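Local atomic coordinates of metallo-beta-lactamase domain-containing protein 1 (Thermotoga maritima, PDB entry 1ZTC), a protein that probably hydrolyses phosphodiester bonds in RNA as a dinuclear-metal endoribonuclease of the metallo-beta-lactamase superfamily. Residues E137-F140 / K145-H148. Sequence-based numbering, arbitrary orientation.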
# COMPACT_ATOMS: atom_id res chain seq x y z
N GLU A 137 -27.51 2.71 -24.71
CA GLU A 137 -28.27 1.47 -24.55
C GLU A 137 -28.94 1.43 -23.17
O GLU A 137 -28.45 1.98 -22.20
CB GLU A 137 -27.40 0.22 -24.64
CG GLU A 137 -26.75 -0.03 -25.98
CD GLU A 137 -25.41 0.70 -26.15
OE1 GLU A 137 -24.97 1.43 -25.23
OE2 GLU A 137 -24.80 0.53 -27.21
N SER A 138 -30.10 0.79 -23.14
CA SER A 138 -30.80 0.48 -21.91
C SER A 138 -30.82 -1.03 -21.80
O SER A 138 -31.37 -1.71 -22.68
CB SER A 138 -32.24 1.02 -22.03
OG SER A 138 -32.59 1.62 -20.80
N LEU A 139 -30.22 -1.57 -20.75
CA LEU A 139 -30.03 -3.00 -20.59
C LEU A 139 -30.79 -3.54 -19.40
O LEU A 139 -31.13 -2.79 -18.47
CB LEU A 139 -28.54 -3.29 -20.34
CG LEU A 139 -27.51 -2.83 -21.40
CD1 LEU A 139 -26.09 -3.07 -20.92
CD2 LEU A 139 -27.76 -3.55 -22.74
N PHE A 140 -31.00 -4.85 -19.40
CA PHE A 140 -31.63 -5.60 -18.29
C PHE A 140 -33.00 -5.05 -17.95
O PHE A 140 -33.21 -4.50 -16.86
CB PHE A 140 -30.72 -5.64 -17.05
CG PHE A 140 -29.37 -6.23 -17.33
CD1 PHE A 140 -29.23 -7.59 -17.53
CD2 PHE A 140 -28.24 -5.42 -17.43
CE1 PHE A 140 -27.98 -8.14 -17.83
CE2 PHE A 140 -26.98 -5.96 -17.72
CZ PHE A 140 -26.86 -7.32 -17.93
N LYS A 145 -28.84 1.91 -17.61
CA LYS A 145 -28.63 2.83 -18.71
C LYS A 145 -27.13 3.08 -18.90
O LYS A 145 -26.43 3.41 -17.95
CB LYS A 145 -29.37 4.13 -18.46
CG LYS A 145 -29.09 5.22 -19.51
CD LYS A 145 -29.69 4.93 -20.86
CE LYS A 145 -29.59 6.17 -21.74
NZ LYS A 145 -30.42 6.09 -22.96
N VAL A 146 -26.68 2.94 -20.15
CA VAL A 146 -25.27 3.08 -20.53
C VAL A 146 -25.00 4.44 -21.13
O VAL A 146 -25.69 4.87 -22.05
CB VAL A 146 -24.89 2.02 -21.60
CG1 VAL A 146 -23.42 2.11 -21.94
CG2 VAL A 146 -25.22 0.62 -21.10
N PHE A 147 -23.96 5.10 -20.64
CA PHE A 147 -23.58 6.41 -21.14
C PHE A 147 -22.13 6.35 -21.59
O PHE A 147 -21.26 5.87 -20.84
CB PHE A 147 -23.71 7.46 -20.04
CG PHE A 147 -25.12 7.72 -19.62
CD1 PHE A 147 -25.97 8.48 -20.42
CD2 PHE A 147 -25.59 7.24 -18.43
CE1 PHE A 147 -27.28 8.73 -20.01
CE2 PHE A 147 -26.91 7.48 -18.02
CZ PHE A 147 -27.73 8.22 -18.80
N HIS A 148 -21.87 6.85 -22.78
CA HIS A 148 -20.48 7.01 -23.26
C HIS A 148 -19.90 8.27 -22.65
O HIS A 148 -20.39 9.37 -22.90
CB HIS A 148 -20.41 7.12 -24.79
CG HIS A 148 -19.02 6.98 -25.35
ND1 HIS A 148 -18.68 7.39 -26.62
CD2 HIS A 148 -17.89 6.44 -24.82
CE1 HIS A 148 -17.41 7.12 -26.85
NE2 HIS A 148 -16.90 6.54 -25.77
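Glu137 and Val146 are joined by a backbone hydrogen bond at the end of a beta hairpin away from its connecting turn: strand 138-139 pairs antiparallel with the returning strand 144-148 and forms an edge of one of the two mixed sheets of the metallo-beta-lactamase fold. The bond, Val146 N to Glu137 O at 2.9 Å, is nearly straight, with 169° at the hydrogen. Ser138 and Lys145 form the non-hydrogen-bonded pair beside it, their CA atoms 4.5 Å apart and their side chains on the same sheet face. Glu137 O is also approached by the CA-H of Lys145, with Lys145 CA at 3.6 Å, so the carbonyl has a second, weaker partner. The Lys145 chain, which bends at chi2 (70°), places its CD 3.5 Å from the same Glu137 O.

The side chain of Val146 leaves the backbone toward segment 137-140. Its CG2 meets Leu139 CD1 at 3.8 Å, while CB and CG1 lie against the carboxylate of Glu137, whose OE1 is 3.7 Å from Val146 CG1. The Glu137 chain, bent at chi2 (86°), brings this carboxylate alongside the valine, and bonds from the residues just before it hold it there: Gly135 N to OE1 and Lys134 N to OE2. With both oxygens engaged by amides, its contact with Val146 is one of van der Waals packing.

Further out, Val146 rests on Leu157 and Phe159 of strand 157-163, which continues the sheet, and Leu139 reaches Leu78 of strand 76-78, a strand of the other sheet; the hairpin edge thus touches both halves of the fold. Beyond its bend, the Lys145 chain ends with NZ hydrogen-bonded to Glu136 O.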